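Local atomic coordinates of putative cell surface protein (Streptococcus pyogenes, PDB entry 4OFQ), a protein that probably mediates adhesion as a cell-surface member of the antigen I/II family (AspA), its C-terminal region being built of beta-sandwich modules, one of which binds calcium. Residues H78-N83 with Y128-K133; K163-N168 with V185-E190; D241-T246 with T281-E286. All blocks are in the same frame, centred on the assembly; numbering follows the deposited sequence. Where two conformers were deposited one is given.

Contact 1 of 3, residues H78-N83 with Y128-K133; sequences HSLVVN and YMWVAK
L80 and V82 on strand 80-83 face Y128 and W130 on strand 128-132 across the interior of a beta sandwich, with the strand axes 11.8 Å apart at closest approach. The N-to-C directions differ by 35°, so the two strands run roughly the same way, each in a different sheet. At H78 and S79 the chain turns a corner before entering the strand. The first strand pairs with 149-157; the second lies between 64-70 and 97-102 in the mixed sheet. The spacing is bridged chiefly by side chains.

L80 carries most of the contact. With CG anti to the backbone N (chi1 173°), its CD2 methyl is set over one face of the Y128 ring, 3.6 Å from the ring centroid and 11° off the normal, a CH-pi contact almost exactly above the centre. L80 CB lies nearer the rim of the phenol, 3.6 Å from Y128 OH, because the leucine and the tyrosine reach inward from opposing sheets and overlap along their lengths. That hydroxyl is hydrogen-bonded to the carbonyl O of G77, just before the corner, which ties the end of the ring to the turn. H101 stacks on the Y128 ring and also meets H78 edge to face.

One step along, W130 fills the interior beside L153 and meets Y151 edge to face. L80 CD2 reaches its six-membered ring obliquely, 4.3 Å from W130 CZ2. L80 thus touches both aromatic rings with a single methyl. Y128 follows closely on E126, a calcium ligand, and touches Y70, another. At the indole, V82 approaches the edge close to the ring plane, its CG2 methyl 4.4 Å from W130 CZ2.

Contact 2 of 3, residues K163-N168 with V185-E190; sequences KGDITN and VNHLSE
I166 and L188, with K163, have the most surface buried in this antiparallel beta hairpin, formed by strands 164-174 and 177-188, near its open end. I166 pairs with N186 through two backbone bonds, I166 N to N186 O at 2.7 Å and N186 N to I166 O at 2.8 Å. Its side chain turns into the sandwich, where the CD1 methyl lies 4.1 Å from L188 CB. L39, Y41 and L157 meet I166 there, and L157 also touches L188. L188 N adds a bond to G164 O at 3.1 Å. Two residues beyond I166, N168 CG is joined covalently to K18 NZ, an isopeptide cross-link between this sheet and strand 17-20 of the other.

K163 lies alongside E190, both chains pointing the same way. Its CD is 3.1 Å from E190 OE1, but the chain bends at chi4 (65°) and K163 NZ stays 5.4 Å from that oxygen, so they form no salt bridge. On the face bearing T167 and V185, the D165 carboxylate meets the edge of the H187 ring, the planes 43° apart, with D165 OD1 3.1 Å from H187 CD2.

Contact 3 of 3, residues D241-T246 with T281-E286; sequences DQLQHT and TVYNKE
H245 reaches from the loop after strand 237-242 to the turn after strand 279-284, and its side chain makes most of this contact. In the sheet these two strands are not neighbours: each pairs with strand 289-294, which 279-284 enters through a tight beta hairpin, and the contact closes over the hairpin end. The path starts at H245 CB, which sits 3.7 Å from Y283 OH. From there CG lies between the backbone N and the carbonyl carbon (chi1 68°), and this turns the ring toward the hairpin. CD2 comes edge-on to two successive carbonyls, 3.6 Å from K285 O. At the tip, NE2 donates to E286 O at 3.0 Å. The bond is bent, 140° at the hydrogen, and the nitrogen stands above the carbonyl plane of E286 rather than on a lone pair.

Apart from H245, the contact has one apolar touch: L243 CD1 approaches the Y283 ring obliquely, 3.8 Å from Y283 CE1, and Y250 stacks on the same tyrosine. Both ends of the bridge are shaped locally. Q244 is the centre of an inverse gamma turn, and Q242 NE2 donates to L243 O and to T287 O in the hairpin. In the turn itself, N284 OD1 receives the N-H of T287 and, weakly, that of E286.

The direction of the H245 bond requires a proton on NE2, so the histidine is either the neutral NE2-H form or doubly protonated. With one bent side-chain-to-backbone bond and a small apolar touch between buried L243 and Y283, the direct link is probably modest in strength.

Overall arrangement
The contacts follow one another along the chain and none touches another. Contacts 1 and 2 share the mixed sheet, through strand 127-132 in contact 1 and strands 164-174 and 177-188 in contact 2; their centres are 22 Å apart and their nearest atoms about 8 Å. The calcium ion, bound by D69, Y70, V124 and E126, lies close to both, about 9 Å from the Y128 side chain and about 7 Å from that of T167. Contact 3 belongs to the C-terminal part of the chain, its centre 37 Å from that of contact 2 and 48 Å from that of contact 1. Contacts 1 and 3 lie on opposite sides of the chain's centre.

Contact 1 of 3, residues H78-N83 with Y128-K133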
loop_
_atom_site.group_PDB
_atom_site.type_symbol
_atom_site.label_atom_id
_atom_site.label_comp_id
_atom_site.label_asym_id
_atom_site.label_seq_id
_atom_site.Cartn_x
_atom_site.Cartn_y
_atom_site.Cartn_z
ATOM N N HIS A 78 5.700 -1.818 14.283
ATOM C CA HIS A 78 6.617 -0.809 14.804
ATOM C C HIS A 78 6.616 0.507 14.036
ATOM O O HIS A 78 7.231 1.474 14.469
ATOM C CB HIS A 78 8.012 -1.416 14.875
ATOM C CG HIS A 78 8.038 -2.672 15.681
ATOM N ND1 HIS A 78 8.053 -2.662 17.059
ATOM C CD2 HIS A 78 7.952 -3.972 15.312
ATOM C CE1 HIS A 78 8.019 -3.908 17.503
ATOM N NE2 HIS A 78 7.958 -4.720 16.462
ATOM N N SER A 79 5.917 0.544 12.907
ATOM C CA SER A 79 5.848 1.768 12.097
ATOM C C SER A 79 4.670 2.647 12.496
ATOM O O SER A 79 4.502 3.748 11.957
ATOM C CB SER A 79 5.712 1.421 10.605
ATOM O OG SER A 79 4.439 0.842 10.322
ATOM N N LEU A 80 3.861 2.180 13.444
ATOM C CA LEU A 80 2.649 2.921 13.818
ATOM C C LEU A 80 2.924 4.377 14.152
ATOM O O LEU A 80 3.812 4.686 14.946
ATOM C CB LEU A 80 1.924 2.260 15.005
ATOM C CG LEU A 80 0.738 3.062 15.570
ATOM C CD1 LEU A 80 -0.363 3.258 14.498
ATOM C CD2 LEU A 80 0.138 2.414 16.837
ATOM N N VAL A 81 2.152 5.267 13.545
ATOM C CA VAL A 81 2.107 6.666 13.967
ATOM C C VAL A 81 0.691 6.944 14.444
ATOM O O VAL A 81 -0.271 6.750 13.688
ATOM C CB VAL A 81 2.443 7.627 12.809
ATOM C CG1 VAL A 81 2.227 9.110 13.242
ATOM C CG2 VAL A 81 3.871 7.394 12.309
ATOM N N VAL A 82 0.547 7.367 15.698
ATOM C CA VAL A 82 -0.783 7.698 16.205
ATOM C C VAL A 82 -1.049 9.150 15.859
ATOM O O VAL A 82 -0.490 10.053 16.481
ATOM C CB VAL A 82 -0.886 7.483 17.721
ATOM C CG1 VAL A 82 -2.272 7.853 18.236
ATOM C CG2 VAL A 82 -0.597 6.044 18.047
ATOM N N ASN A 83 -1.890 9.382 14.858
ATOM C CA ASN A 83 -2.149 10.755 14.434
ATOM C C ASN A 83 -2.989 11.513 15.466
ATOM O O ASN A 83 -2.740 12.692 15.747
ATOM C CB ASN A 83 -2.780 10.765 13.044
ATOM C CG ASN A 83 -1.933 10.011 12.034
ATOM O OD1 ASN A 83 -0.760 10.318 11.851
ATOM N ND2 ASN A 83 -2.505 8.988 11.420
ATOM N N TYR A 128 -1.785 -3.848 19.256
ATOM C CA TYR A 128 -1.696 -2.742 20.193
ATOM C C TYR A 128 -2.935 -2.741 21.052
ATOM O O TYR A 128 -4.026 -3.073 20.582
ATOM C CB TYR A 128 -1.665 -1.407 19.476
ATOM C CG TYR A 128 -0.316 -1.023 18.949
ATOM C CD1 TYR A 128 0.058 -1.356 17.654
ATOM C CD2 TYR A 128 0.589 -0.326 19.752
ATOM C CE1 TYR A 128 1.311 -0.989 17.158
ATOM C CE2 TYR A 128 1.836 0.040 19.267
ATOM C CZ TYR A 128 2.181 -0.298 17.973
ATOM O OH TYR A 128 3.409 0.052 17.478
ATOM N N MET A 129 -2.766 -2.371 22.316
ATOM C CA MET A 129 -3.916 -2.149 23.172
ATOM C C MET A 129 -3.803 -0.791 23.851
ATOM O O MET A 129 -2.695 -0.333 24.138
ATOM C CB MET A 129 -4.130 -3.307 24.168
ATOM C CG MET A 129 -3.026 -3.532 25.187
ATOM S SD MET A 129 -3.230 -5.093 26.097
ATOM C CE MET A 129 -4.908 -4.956 26.717
ATOM N N TRP A 130 -4.944 -0.129 24.045
ATOM C CA TRP A 130 -4.996 1.126 24.795
ATOM C C TRP A 130 -5.859 0.886 26.035
ATOM O O TRP A 130 -6.988 0.382 25.930
ATOM C CB TRP A 130 -5.594 2.245 23.939
ATOM C CG TRP A 130 -4.677 2.749 22.890
ATOM C CD1 TRP A 130 -3.835 3.813 22.988
ATOM C CD2 TRP A 130 -4.480 2.199 21.577
ATOM N NE1 TRP A 130 -3.141 3.974 21.810
ATOM C CE2 TRP A 130 -3.518 2.997 20.929
ATOM C CE3 TRP A 130 -5.039 1.120 20.881
ATOM C CZ2 TRP A 130 -3.083 2.742 19.620
ATOM C CZ3 TRP A 130 -4.602 0.871 19.572
ATOM C CH2 TRP A 130 -3.644 1.685 18.963
ATOM N N VAL A 131 -5.320 1.203 27.214
ATOM C CA VAL A 131 -5.998 0.894 28.474
ATOM C C VAL A 131 -6.264 2.182 29.225
ATOM O O VAL A 131 -5.346 2.977 29.438
ATOM C CB VAL A 131 -5.136 -0.033 29.370
ATOM C CG1 VAL A 131 -5.865 -0.356 30.695
ATOM C CG2 VAL A 131 -4.766 -1.311 28.612
ATOM N N ALA A 132 -7.512 2.421 29.612
ATOM C CA ALA A 132 -7.795 3.612 30.419
ATOM C C ALA A 132 -7.012 3.565 31.737
ATOM O O ALA A 132 -7.175 2.625 32.521
ATOM C CB ALA A 132 -9.282 3.722 30.700
ATOM N N LYS A 133 -6.189 4.587 31.976
ATOM C CA LYS A 133 -5.383 4.676 33.195
ATOM C C LYS A 133 -6.213 4.835 34.478
ATOM O O LYS A 133 -5.807 4.379 35.557
ATOM C CB LYS A 133 -4.392 5.842 33.093
ATOM C CG LYS A 133 -3.388 5.730 31.956
ATOM C CD LYS A 133 -2.491 6.962 31.948
ATOM C CE LYS A 133 -1.535 6.942 30.782
ATOM N NZ LYS A 133 -0.643 8.137 30.850
#

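Contact 2 of 3, residues K163-N168 with V185-E190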
loop_
_atom_site.group_PDB
_atom_site.type_symbol
_atom_site.label_atom_id
_atom_site.label_comp_id
_atom_site.label_asym_id
_atom_site.label_seq_id
_atom_site.Cartn_x
_atom_site.Cartn_y
_atom_site.Cartn_z
ATOM N N LYS A 163 3.396 -10.097 -1.234
ATOM C CA LYS A 163 2.065 -10.343 -1.758
ATOM C C LYS A 163 1.191 -10.962 -0.686
ATOM O O LYS A 163 1.688 -11.539 0.284
ATOM C CB LYS A 163 2.122 -11.278 -2.971
ATOM C CG LYS A 163 2.508 -12.718 -2.636
ATOM C CD LYS A 163 2.483 -13.593 -3.887
ATOM C CE LYS A 163 2.947 -15.017 -3.605
ATOM N NZ LYS A 163 2.018 -15.741 -2.692
ATOM N N GLY A 164 -0.116 -10.851 -0.879
ATOM C CA GLY A 164 -1.075 -11.414 0.052
ATOM C C GLY A 164 -2.095 -10.362 0.429
ATOM O O GLY A 164 -2.148 -9.285 -0.167
ATOM N N ASP A 165 -2.914 -10.660 1.425
ATOM C CA ASP A 165 -3.870 -9.670 1.883
ATOM C C ASP A 165 -3.456 -9.062 3.209
ATOM O O ASP A 165 -2.703 -9.656 3.968
ATOM C CB ASP A 165 -5.267 -10.266 1.947
ATOM C CG ASP A 165 -5.697 -10.833 0.613
ATOM O OD1 ASP A 165 -6.046 -10.030 -0.287
ATOM O OD2 ASP A 165 -5.651 -12.072 0.463
ATOM N N ILE A 166 -3.932 -7.845 3.440
ATOM C CA ILE A 166 -3.639 -7.089 4.640
ATOM C C ILE A 166 -4.942 -6.988 5.402
ATOM O O ILE A 166 -5.970 -6.635 4.820
ATOM C CB ILE A 166 -3.185 -5.672 4.256
ATOM C CG1 ILE A 166 -1.925 -5.748 3.385
ATOM C CG2 ILE A 166 -2.938 -4.832 5.505
ATOM C CD1 ILE A 166 -1.771 -4.581 2.409
ATOM N N THR A 167 -4.918 -7.321 6.689
ATOM C CA THR A 167 -6.121 -7.208 7.510
ATOM C C THR A 167 -5.840 -6.351 8.732
ATOM O O THR A 167 -4.722 -6.309 9.226
ATOM C CB THR A 167 -6.680 -8.588 7.946
ATOM O OG1 THR A 167 -5.792 -9.194 8.892
ATOM C CG2 THR A 167 -6.867 -9.516 6.724
ATOM N N ASN A 168 -6.858 -5.630 9.178
ATOM C CA ASN A 168 -6.783 -4.879 10.416
ATOM C C ASN A 168 -8.146 -5.008 11.077
ATOM O O ASN A 168 -9.176 -4.844 10.412
ATOM C CB ASN A 168 -6.440 -3.413 10.142
ATOM C CG ASN A 168 -6.093 -2.659 11.406
ATOM O OD1 ASN A 168 -5.140 -3.023 12.085
ATOM N N VAL A 185 -9.959 -5.183 4.995
ATOM C CA VAL A 185 -9.086 -5.978 4.144
ATOM C C VAL A 185 -8.566 -5.167 2.968
ATOM O O VAL A 185 -9.340 -4.492 2.287
ATOM C CB VAL A 185 -9.834 -7.199 3.573
ATOM C CG1 VAL A 185 -8.936 -8.002 2.611
ATOM C CG2 VAL A 185 -10.387 -8.074 4.704
ATOM N N ASN A 186 -7.263 -5.258 2.711
ATOM C CA ASN A 186 -6.706 -4.687 1.493
ATOM C C ASN A 186 -5.774 -5.666 0.834
ATOM O O ASN A 186 -5.099 -6.428 1.514
ATOM C CB ASN A 186 -5.972 -3.393 1.806
ATOM C CG ASN A 186 -6.905 -2.336 2.300
ATOM O OD1 ASN A 186 -7.129 -2.193 3.507
ATOM N ND2 ASN A 186 -7.493 -1.607 1.372
ATOM N N HIS A 187 -5.739 -5.643 -0.497
ATOM C CA HIS A 187 -4.890 -6.562 -1.234
ATOM C C HIS A 187 -3.610 -5.842 -1.606
ATOM O O HIS A 187 -3.640 -4.699 -2.067
ATOM C CB HIS A 187 -5.623 -7.065 -2.485
ATOM C CG HIS A 187 -4.879 -8.121 -3.242
ATOM N ND1 HIS A 187 -4.435 -7.938 -4.535
ATOM C CD2 HIS A 187 -4.504 -9.376 -2.891
ATOM C CE1 HIS A 187 -3.817 -9.032 -4.948
ATOM N NE2 HIS A 187 -3.852 -9.922 -3.971
ATOM N N LEU A 188 -2.475 -6.487 -1.371
ATOM C CA LEU A 188 -1.211 -5.948 -1.843
ATOM C C LEU A 188 -0.947 -6.466 -3.247
ATOM O O LEU A 188 -0.778 -7.661 -3.450
ATOM C CB LEU A 188 -0.054 -6.320 -0.910
ATOM C CG LEU A 188 1.323 -5.935 -1.453
ATOM C CD1 LEU A 188 1.397 -4.439 -1.764
ATOM C CD2 LEU A 188 2.421 -6.326 -0.475
ATOM N N SER A 189 -0.930 -5.559 -4.220
ATOM C CA SER A 189 -0.591 -5.925 -5.582
ATOM C C SER A 189 0.840 -6.442 -5.637
ATOM O O SER A 189 1.734 -5.867 -5.019
ATOM C CB SER A 189 -0.740 -4.716 -6.504
ATOM O OG SER A 189 -2.102 -4.455 -6.759
ATOM N N GLU A 190 1.048 -7.549 -6.336
ATOM C CA GLU A 190 2.403 -8.020 -6.558
ATOM C C GLU A 190 2.906 -7.338 -7.814
ATOM O O GLU A 190 2.343 -7.516 -8.894
ATOM C CB GLU A 190 2.461 -9.532 -6.715
ATOM C CG GLU A 190 3.881 -10.046 -6.892
ATOM C CD GLU A 190 3.947 -11.555 -7.003
ATOM O OE1 GLU A 190 2.953 -12.219 -6.641
ATOM O OE2 GLU A 190 4.992 -12.073 -7.456
HETATM O O HOH W 1 -0.967 -10.199 -3.066
#

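Contact 3 of 3, residues D241-T246 with T281-E286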
loop_
_atom_site.group_PDB
_atom_site.type_symbol
_atom_site.label_atom_id
_atom_site.label_comp_id
_atom_site.label_asym_id
_atom_site.label_seq_id
_atom_site.Cartn_x
_atom_site.Cartn_y
_atom_site.Cartn_z
ATOM N N ASP A 241 16.630 2.739 -17.451
ATOM C CA ASP A 241 17.415 1.663 -18.058
ATOM C C ASP A 241 18.856 2.124 -18.244
ATOM O O ASP A 241 19.114 3.077 -18.975
ATOM C CB ASP A 241 16.778 1.253 -19.399
ATOM C CG ASP A 241 17.335 -0.039 -19.942
ATOM O OD1 ASP A 241 18.542 -0.295 -19.759
ATOM O OD2 ASP A 241 16.564 -0.817 -20.535
ATOM N N GLN A 242 19.789 1.470 -17.545
ATOM C CA GLN A 242 21.207 1.752 -17.733
ATOM C C GLN A 242 21.697 0.847 -18.845
ATOM O O GLN A 242 21.974 -0.333 -18.618
ATOM C CB GLN A 242 22.003 1.468 -16.452
ATOM C CG GLN A 242 23.528 1.557 -16.638
ATOM C CD GLN A 242 24.008 2.920 -17.134
ATOM O OE1 GLN A 242 23.796 3.942 -16.474
ATOM N NE2 GLN A 242 24.678 2.936 -18.299
ATOM N N LEU A 243 21.772 1.386 -20.055
ATOM C CA LEU A 243 22.189 0.594 -21.201
ATOM C C LEU A 243 23.683 0.331 -21.128
ATOM O O LEU A 243 24.429 1.141 -20.592
ATOM C CB LEU A 243 21.852 1.332 -22.499
ATOM C CG LEU A 243 20.359 1.528 -22.756
ATOM C CD1 LEU A 243 20.140 2.575 -23.845
ATOM C CD2 LEU A 243 19.709 0.199 -23.121
ATOM N N GLN A 244 24.112 -0.821 -21.635
ATOM C CA GLN A 244 25.536 -1.111 -21.733
ATOM C C GLN A 244 26.054 -0.339 -22.937
ATOM O O GLN A 244 26.262 -0.909 -24.003
ATOM C CB GLN A 244 25.753 -2.609 -21.927
ATOM C CG GLN A 244 27.172 -3.059 -21.706
ATOM C CD GLN A 244 27.303 -4.574 -21.734
ATOM O OE1 GLN A 244 26.570 -5.288 -21.049
ATOM N NE2 GLN A 244 28.238 -5.066 -22.529
ATOM N N HIS A 245 26.232 0.969 -22.772
ATOM C CA HIS A 245 26.548 1.842 -23.902
ATOM C C HIS A 245 27.939 1.651 -24.525
ATOM O O HIS A 245 28.240 2.240 -25.560
ATOM C CB HIS A 245 26.283 3.320 -23.562
ATOM C CG HIS A 245 27.205 3.886 -22.530
ATOM N ND1 HIS A 245 27.640 3.161 -21.439
ATOM C CD2 HIS A 245 27.784 5.105 -22.426
ATOM C CE1 HIS A 245 28.449 3.911 -20.711
ATOM N NE2 HIS A 245 28.547 5.097 -21.283
ATOM N N THR A 246 28.780 0.823 -23.914
ATOM C CA THR A 246 30.005 0.386 -24.580
ATOM C C THR A 246 29.678 -0.475 -25.809
ATOM O O THR A 246 30.466 -0.541 -26.757
ATOM C CB THR A 246 30.884 -0.448 -23.644
ATOM O OG1 THR A 246 30.081 -1.458 -23.017
ATOM C CG2 THR A 246 31.503 0.427 -22.560
ATOM N N THR A 281 11.459 11.722 -22.641
ATOM C CA THR A 281 12.561 10.783 -22.729
ATOM C C THR A 281 13.853 11.541 -22.509
ATOM O O THR A 281 14.056 12.611 -23.077
ATOM C CB THR A 281 12.598 10.089 -24.104
ATOM O OG1 THR A 281 11.464 9.221 -24.234
ATOM C CG2 THR A 281 13.890 9.272 -24.263
ATOM N N VAL A 282 14.720 11.001 -21.665
ATOM C CA VAL A 282 16.052 11.574 -21.509
ATOM C C VAL A 282 17.083 10.476 -21.708
ATOM O O VAL A 282 17.038 9.434 -21.044
ATOM C CB VAL A 282 16.251 12.215 -20.123
ATOM C CG1 VAL A 282 17.691 12.705 -19.972
ATOM C CG2 VAL A 282 15.272 13.369 -19.920
ATOM N N TYR A 283 17.993 10.679 -22.649
ATOM C CA TYR A 283 19.110 9.760 -22.775
ATOM C C TYR A 283 20.422 10.487 -22.630
ATOM O O TYR A 283 20.673 11.494 -23.301
ATOM C CB TYR A 283 19.087 8.981 -24.089
ATOM C CG TYR A 283 20.296 8.082 -24.226
ATOM C CD1 TYR A 283 20.416 6.923 -23.460
ATOM C CD2 TYR A 283 21.324 8.400 -25.100
ATOM C CE1 TYR A 283 21.533 6.105 -23.564
ATOM C CE2 TYR A 283 22.435 7.587 -25.220
ATOM C CZ TYR A 283 22.535 6.442 -24.450
ATOM O OH TYR A 283 23.642 5.638 -24.563
ATOM N N ASN A 284 21.262 9.969 -21.746
ATOM C CA ASN A 284 22.573 10.553 -21.502
ATOM C C ASN A 284 23.639 9.784 -22.266
ATOM O O ASN A 284 24.018 8.685 -21.865
ATOM C CB ASN A 284 22.880 10.533 -20.000
ATOM C CG ASN A 284 24.157 11.288 -19.645
ATOM O OD1 ASN A 284 25.125 11.303 -20.403
ATOM N ND2 ASN A 284 24.156 11.915 -18.476
ATOM N N LYS A 285 24.136 10.378 -23.349
ATOM C CA LYS A 285 25.064 9.698 -24.252
ATOM C C LYS A 285 26.364 9.302 -23.572
ATOM O O LYS A 285 26.954 8.269 -23.890
ATOM C CB LYS A 285 25.369 10.582 -25.462
ATOM C CG LYS A 285 24.127 11.161 -26.113
ATOM C CD LYS A 285 24.491 12.001 -27.322
ATOM C CE LYS A 285 25.279 11.190 -28.337
ATOM N NZ LYS A 285 25.446 11.922 -29.632
ATOM N N GLU A 286 26.794 10.122 -22.623
ATOM C CA GLU A 286 28.056 9.898 -21.933
ATOM C C GLU A 286 27.976 8.746 -20.919
ATOM O O GLU A 286 28.948 8.022 -20.713
ATOM C CB GLU A 286 28.511 11.194 -21.250
ATOM C CG GLU A 286 29.884 11.122 -20.600
ATOM C CD GLU A 286 30.241 12.389 -19.835
ATOM O OE1 GLU A 286 29.474 13.378 -19.914
ATOM O OE2 GLU A 286 31.290 12.393 -19.152
#